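Side-chain contacts in uncharacterized peroxidase-related protein (Silicibacter sp., PDB 2PFX), which is of unknown function but probably takes part in thiol-dependent peroxide reduction, like AhpD-type proteins: residues E72-M75 / I76-V79; N84-F87 / Y88-V91; F168-T171 / N172-S176. All blocks are in the same frame, centred on the assembly; numbering follows the deposited sequence.

Interaction 1. Residues E72-M75 / I76-V79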
loop_
_atom_site.group_PDB
_atom_site.type_symbol
_atom_site.label_atom_id
_atom_site.label_comp_id
_atom_site.label_asym_id
_atom_site.label_seq_id
_atom_site.Cartn_x
_atom_site.Cartn_y
_atom_site.Cartn_z
ATOM N N GLU A 72 21.234 -15.772 -14.351
ATOM C CA GLU A 72 19.977 -15.062 -14.553
ATOM C C GLU A 72 18.926 -15.491 -13.535
ATOM O O GLU A 72 18.178 -14.662 -13.012
ATOM C CB GLU A 72 19.525 -15.272 -15.999
ATOM C CG GLU A 72 20.078 -14.217 -16.936
ATOM C CD GLU A 72 19.983 -14.520 -18.415
ATOM O OE1 GLU A 72 19.640 -15.647 -18.814
ATOM O OE2 GLU A 72 20.262 -13.593 -19.217
ATOM N N ARG A 73 18.894 -16.794 -13.262
ATOM C CA ARG A 73 17.896 -17.324 -12.309
ATOM C C ARG A 73 18.242 -16.882 -10.901
ATOM O O ARG A 73 17.341 -16.585 -10.122
ATOM C CB ARG A 73 17.811 -18.832 -12.498
ATOM C CG ARG A 73 17.185 -19.195 -13.837
ATOM C CD ARG A 73 17.172 -20.692 -14.048
ATOM N NE ARG A 73 18.335 -21.109 -14.804
ATOM C CZ ARG A 73 18.678 -22.352 -15.120
ATOM N NH1 ARG A 73 17.953 -23.387 -14.739
ATOM N NH2 ARG A 73 19.777 -22.564 -15.838
ATOM N N GLU A 74 19.532 -16.818 -10.612
ATOM C CA GLU A 74 19.949 -16.296 -9.303
ATOM C C GLU A 74 19.611 -14.813 -9.177
ATOM O O GLU A 74 19.284 -14.354 -8.082
ATOM C CB GLU A 74 21.437 -16.497 -9.077
ATOM C CG GLU A 74 21.860 -17.897 -8.708
ATOM C CD GLU A 74 21.267 -18.427 -7.414
ATOM O OE1 GLU A 74 20.598 -17.663 -6.691
ATOM O OE2 GLU A 74 21.494 -19.633 -7.144
HETATM N N MSE A 75 19.697 -14.071 -10.275
HETATM C CA MSE A 75 19.340 -12.654 -10.249
HETATM C C MSE A 75 17.866 -12.472 -9.927
HETATM O O MSE A 75 17.443 -11.590 -9.187
HETATM C CB MSE A 75 19.726 -12.029 -11.604
HETATM C CG MSE A 75 21.234 -11.913 -11.776
HETATM SE SE MSE A 75 21.631 -11.394 -13.613
HETATM C CE MSE A 75 21.377 -9.552 -13.174
ATOM N N ILE A 76 17.033 -13.335 -10.486
ATOM C CA ILE A 76 15.612 -13.285 -10.238
ATOM C C ILE A 76 15.388 -13.537 -8.755
ATOM O O ILE A 76 14.641 -12.845 -8.078
ATOM C CB ILE A 76 14.844 -14.321 -11.071
ATOM C CG1 ILE A 76 14.713 -13.970 -12.553
ATOM C CG2 ILE A 76 13.453 -14.569 -10.514
ATOM C CD1 ILE A 76 14.234 -15.135 -13.419
ATOM N N ALA A 77 16.108 -14.554 -8.277
ATOM C CA ALA A 77 15.935 -14.920 -6.870
ATOM C C ALA A 77 16.163 -13.759 -5.920
ATOM O O ALA A 77 15.419 -13.527 -4.965
ATOM C CB ALA A 77 16.897 -16.053 -6.540
ATOM N N VAL A 78 17.244 -13.037 -6.172
ATOM C CA VAL A 78 17.608 -11.906 -5.310
ATOM C C VAL A 78 16.647 -10.750 -5.417
ATOM O O VAL A 78 16.332 -10.075 -4.443
ATOM C CB VAL A 78 19.032 -11.416 -5.636
ATOM C CG1 VAL A 78 19.381 -10.176 -4.814
ATOM C CG2 VAL A 78 20.014 -12.531 -5.362
ATOM N N VAL A 79 16.165 -10.465 -6.622
ATOM C CA VAL A 79 15.196 -9.373 -6.760
ATOM C C VAL A 79 13.912 -9.727 -6.031
ATOM O O VAL A 79 13.342 -8.921 -5.271
ATOM C CB VAL A 79 14.975 -9.075 -8.248
ATOM C CG1 VAL A 79 13.734 -8.230 -8.470
ATOM C CG2 VAL A 79 16.224 -8.410 -8.810
#

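Interaction 2. Residues N84-F87 / Y88-V91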
loop_
_atom_site.group_PDB
_atom_site.type_symbol
_atom_site.label_atom_id
_atom_site.label_comp_id
_atom_site.label_asym_id
_atom_site.label_seq_id
_atom_site.Cartn_x
_atom_site.Cartn_y
_atom_site.Cartn_z
ATOM N N ASN A 84 10.622 -8.974 -0.940
ATOM C CA ASN A 84 10.043 -9.588 0.250
ATOM C C ASN A 84 10.886 -9.435 1.511
ATOM O O ASN A 84 10.432 -9.854 2.595
ATOM C CB ASN A 84 9.825 -11.086 0.031
ATOM C CG ASN A 84 8.737 -11.340 -0.996
ATOM O OD1 ASN A 84 7.765 -10.596 -1.088
ATOM N ND2 ASN A 84 8.922 -12.393 -1.747
ATOM N N LYS A 85 12.047 -8.828 1.403
ATOM C CA LYS A 85 12.948 -8.576 2.530
ATOM C C LYS A 85 13.240 -9.838 3.329
ATOM O O LYS A 85 13.203 -9.907 4.563
ATOM C CB LYS A 85 12.387 -7.453 3.408
ATOM C CG LYS A 85 12.080 -6.178 2.655
ATOM C CD LYS A 85 12.356 -4.852 3.325
ATOM C CE LYS A 85 13.464 -4.035 2.687
ATOM N NZ LYS A 85 13.030 -2.792 1.985
ATOM N N CYS A 86 13.564 -10.877 2.563
ATOM C CA CYS A 86 13.951 -12.164 3.091
ATOM C C CYS A 86 15.444 -12.261 3.369
ATOM O O CYS A 86 16.252 -12.464 2.478
ATOM C CB CYS A 86 13.561 -13.272 2.104
ATOM S SG CYS A 86 13.894 -14.885 2.915
ATOM N N PHE A 87 15.828 -12.127 4.633
ATOM C CA PHE A 87 17.222 -12.222 5.058
ATOM C C PHE A 87 17.930 -13.480 4.583
ATOM O O PHE A 87 19.037 -13.354 4.047
ATOM C CB PHE A 87 17.294 -12.134 6.603
ATOM C CG PHE A 87 18.706 -12.109 7.158
ATOM C CD1 PHE A 87 19.656 -11.169 6.819
ATOM C CD2 PHE A 87 19.089 -13.102 8.050
ATOM C CE1 PHE A 87 20.943 -11.224 7.317
ATOM C CE2 PHE A 87 20.359 -13.144 8.567
ATOM C CZ PHE A 87 21.313 -12.203 8.213
ATOM N N TYR A 88 17.355 -14.664 4.796
ATOM C CA TYR A 88 18.002 -15.918 4.440
ATOM C C TYR A 88 18.422 -15.847 2.965
ATOM O O TYR A 88 19.547 -16.153 2.568
ATOM C CB TYR A 88 17.131 -17.172 4.710
ATOM C CG TYR A 88 17.855 -18.445 4.305
ATOM C CD1 TYR A 88 17.869 -19.022 3.040
ATOM C CD2 TYR A 88 18.584 -19.140 5.280
ATOM C CE1 TYR A 88 18.541 -20.162 2.731
ATOM C CE2 TYR A 88 19.273 -20.297 4.985
ATOM C CZ TYR A 88 19.256 -20.810 3.712
ATOM O OH TYR A 88 19.910 -21.963 3.362
ATOM N N CYS A 89 17.411 -15.568 2.152
ATOM C CA CYS A 89 17.543 -15.758 0.716
ATOM C C CYS A 89 18.408 -14.643 0.152
ATOM O O CYS A 89 19.147 -14.866 -0.803
ATOM C CB CYS A 89 16.142 -15.793 0.093
ATOM S SG CYS A 89 15.135 -17.205 0.647
ATOM N N LEU A 90 18.330 -13.457 0.756
ATOM C CA LEU A 90 19.149 -12.338 0.279
ATOM C C LEU A 90 20.625 -12.650 0.498
ATOM O O LEU A 90 21.482 -12.335 -0.325
ATOM C CB LEU A 90 18.748 -11.026 0.934
ATOM C CG LEU A 90 17.513 -10.333 0.344
ATOM C CD1 LEU A 90 16.930 -9.286 1.280
ATOM C CD2 LEU A 90 17.887 -9.729 -1.017
ATOM N N VAL A 91 20.887 -13.301 1.626
ATOM C CA VAL A 91 22.259 -13.692 1.924
ATOM C C VAL A 91 22.730 -14.840 1.042
ATOM O O VAL A 91 23.827 -14.760 0.470
ATOM C CB VAL A 91 22.375 -14.095 3.411
ATOM C CG1 VAL A 91 23.743 -14.722 3.660
ATOM C CG2 VAL A 91 22.093 -12.881 4.279
#

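Interaction 3. Residues F168-T171 / N172-S176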
loop_
_atom_site.group_PDB
_atom_site.type_symbol
_atom_site.label_atom_id
_atom_site.label_comp_id
_atom_site.label_asym_id
_atom_site.label_seq_id
_atom_site.Cartn_x
_atom_site.Cartn_y
_atom_site.Cartn_z
ATOM N N PHE A 168 10.678 -18.436 -5.373
ATOM C CA PHE A 168 11.250 -17.638 -4.289
ATOM C C PHE A 168 10.173 -16.920 -3.515
ATOM O O PHE A 168 10.396 -16.547 -2.356
ATOM C CB PHE A 168 12.343 -16.670 -4.811
ATOM C CG PHE A 168 13.542 -17.605 -5.040
ATOM C CD1 PHE A 168 14.322 -17.999 -3.962
ATOM C CD2 PHE A 168 13.804 -18.087 -6.307
ATOM C CE1 PHE A 168 15.370 -18.881 -4.165
ATOM C CE2 PHE A 168 14.867 -18.956 -6.520
ATOM C CZ PHE A 168 15.646 -19.344 -5.443
ATOM N N ASN A 169 9.006 -16.729 -4.138
ATOM C CA ASN A 169 7.898 -16.192 -3.343
ATOM C C ASN A 169 7.431 -17.226 -2.301
ATOM O O ASN A 169 6.800 -16.902 -1.279
ATOM C CB ASN A 169 6.749 -15.772 -4.266
ATOM C CG ASN A 169 6.959 -14.319 -4.686
ATOM O OD1 ASN A 169 6.682 -13.424 -3.895
ATOM N ND2 ASN A 169 7.483 -14.101 -5.874
HETATM N N MSE A 170 7.723 -18.499 -2.552
HETATM C CA MSE A 170 7.438 -19.558 -1.582
HETATM C C MSE A 170 8.565 -19.550 -0.541
HETATM O O MSE A 170 8.318 -19.415 0.652
HETATM C CB MSE A 170 7.319 -20.952 -2.169
HETATM C CG MSE A 170 7.366 -22.107 -1.158
HETATM SE SE MSE A 170 7.126 -23.813 -2.050
HETATM C CE MSE A 170 8.993 -23.887 -2.509
ATOM N N THR A 171 9.785 -19.697 -1.029
ATOM C CA THR A 171 10.879 -19.924 -0.089
ATOM C C THR A 171 11.126 -18.701 0.754
ATOM O O THR A 171 11.453 -18.820 1.944
ATOM C CB THR A 171 12.177 -20.410 -0.766
ATOM O OG1 THR A 171 12.770 -19.408 -1.580
ATOM C CG2 THR A 171 11.872 -21.579 -1.694
ATOM N N ASN A 172 10.953 -17.496 0.217
ATOM C CA ASN A 172 11.082 -16.328 1.087
ATOM C C ASN A 172 10.119 -16.379 2.266
ATOM O O ASN A 172 10.535 -16.010 3.352
ATOM C CB ASN A 172 10.775 -15.047 0.339
ATOM C CG ASN A 172 11.677 -14.636 -0.775
ATOM O OD1 ASN A 172 11.448 -13.615 -1.421
ATOM N ND2 ASN A 172 12.652 -15.489 -1.013
ATOM N N ARG A 173 8.903 -16.820 1.989
ATOM C CA ARG A 173 7.846 -16.789 3.017
ATOM C C ARG A 173 8.112 -17.820 4.090
ATOM O O ARG A 173 7.948 -17.590 5.291
ATOM C CB ARG A 173 6.485 -16.961 2.324
ATOM C CG ARG A 173 6.121 -15.677 1.553
ATOM C CD ARG A 173 4.729 -15.681 0.938
ATOM N NE ARG A 173 4.411 -14.296 0.600
ATOM C CZ ARG A 173 4.774 -13.596 -0.450
ATOM N NH1 ARG A 173 5.521 -14.154 -1.388
ATOM N NH2 ARG A 173 4.391 -12.332 -0.567
ATOM N N VAL A 174 8.540 -19.000 3.614
ATOM C CA VAL A 174 8.861 -20.046 4.582
ATOM C C VAL A 174 10.028 -19.615 5.449
ATOM O O VAL A 174 10.039 -19.754 6.679
ATOM C CB VAL A 174 9.162 -21.343 3.817
ATOM C CG1 VAL A 174 9.707 -22.391 4.794
ATOM C CG2 VAL A 174 7.924 -21.850 3.095
ATOM N N ALA A 175 11.062 -19.060 4.804
ATOM C CA ALA A 175 12.253 -18.695 5.563
ATOM C C ALA A 175 11.939 -17.605 6.570
ATOM O O ALA A 175 12.300 -17.696 7.733
ATOM C CB ALA A 175 13.388 -18.267 4.634
ATOM N N SER A 176 11.244 -16.576 6.098
ATOM C CA SER A 176 10.970 -15.457 7.000
ATOM C C SER A 176 9.990 -15.895 8.084
ATOM O O SER A 176 10.124 -15.522 9.241
ATOM C CB SER A 176 10.460 -14.239 6.236
ATOM O OG SER A 176 11.500 -13.661 5.474
#

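Interaction 1. Residues E72-M75 / I76-V79
A77 N donates to R73 O over 3.0 Å, one of four successive i to i+4 bonds that identify this stretch as regular alpha-helix, the inner part of helix 70-84 in an all-helical AhpD-like fold. V79 N to M75 O, at 3.1 Å, closes the series with an N-H...O angle of 163°. These carbonyls also meet side-chain carbon. I76 puts CG1 beside its own backbone N (chi1 -74°), which brings that branch back along the helix to 3.6 Å from E72 O. V78 and V79 each turn CG2 the same way: V78 CG2 reaches E74 O at 3.4 Å, and V79 CG2 lies equally near M75 O. The apolar branches thus lie against the preceding turn.

The longer side chains find their polar partners outside this stretch. E72 forms a salt bridge with R122 and accepts from S69 N, whereas R73 donates to G64 O, L61 O and S69 O; both buried charged ends therefore have polar partners. M75 and V78 pack on L110 of helix 104-112, and I76 on V164 of helix 155-178. E74 bends at chi2 (-61°), and its OE1 is hydrogen-bonded to H93, a pairing consistent with the glutamate and histidine that accompany the cysteine pair in AhpD-like active sites. Across the turn, E74 OE1 also comes to 4.0 Å from A77 CB.

Interaction 2. Residues N84-F87 / Y88-V91
C86 swings SG away from its backbone N (chi1 -173°) and sets it beside C89 SG, while F87, with chi1 -175°, sends its ring out alongside V91. The first torsion brings together the sulfurs of a CxxC motif at the start of helix 87-101, the position such a pair occupies in AhpD-like proteins, where it is the redox centre, a role it probably has here too. C86 SG and C89 SG are 3.5 Å apart, well beyond disulfide length, so the model holds two separate sulfurs in contact. C86 is also the N-cap: its SG accepts a weak bond from C89 N at 3.7 Å, which places the sulfur at the amino end of the helix. Its carbonyl takes the first full-turn bond, L90 N to C86 O at 2.9 Å. The L90 side chain bends over the same oxygen, its CG 3.3 Å from C86 O.

Just before the cap, K85 has positive phi and ends helix 70-84 in a Schellman motif; its NZ bonds to S82 O of the second subunit.

On another side of the new helix, F87 and V91 point the same way. V91 CG2 lies over one face of the F87 ring, 4.1 Å from the centroid and 27° off the normal, a CH-pi contact. M109 and M112 of the second subunit pack on F87 and V91 respectively. Replacing F87 with an alanine would probably open a gap beside that subunit and strip V91 of its aromatic support. The approach is off-centre: V91 CG2 is nearest the ring at F87 CE1, 3.6 Å away.

Interaction 3. Residues F168-T171 / N172-S176
On helix 155-178 an i to i+4 asparagine-arginine pair is joined by two bonds from one nitrogen: R173 NH1 donates both to N169 OD1, at 2.9 Å, and to N169 O, at 3.0 Å. The side-chain oxygen is met in its carbonyl plane, on a lone pair, and both acceptors lie close to the guanidinium plane. Amide and guanidinium are consequently almost coplanar, 21° apart, which limits rotation of either group. R173 runs extended from CG to NE and then turns at chi4 (81°), bringing NH1 back over the previous turn.

In this all-helical AhpD-like subunit the helix also forms part of an interface. R173 NE and NH2 donate to M133 O and T134 O of the third subunit, giving the buried guanidinium partners on both sides of the boundary. N169 ND2 is bonded within its own chain to T165 O and T134 OG1.

Along the backbone, V174 N to M170 O and A175 N to T171 O keep the helical repeat, the second at 2.9 Å. F168 meets the ring of H93, on helix 87-101, edge-to-face. The apolar flank has M170 CG beside V174 CG2, 4.3 Å away.

Interactions 2 and 3 lie closest, their centres about 8 Å apart, and N84 ties them: its ND2 probably bonds to N172 OD1 at 2.8 Å and, at 3.3 Å, to N169 OD1. N172 ND2 also lies 3.4 Å from C89 SG, so helix 155-178 lines one side of the cysteine pair. Interaction 1, about 12 Å from interaction 2 between centres, touches it where V78 O lies 3.8 Å from L90 CD2; H93 sits one turn beyond C89 on helix 87-101. It meets interaction 3 where A77 CB touches F168 CE2 at 3.5 Å. Glutamate, cysteines and histidine together resemble an AhpD-like active site. Interactions 2 and 3 also reach the third subunit; interaction 1 touches no other chain.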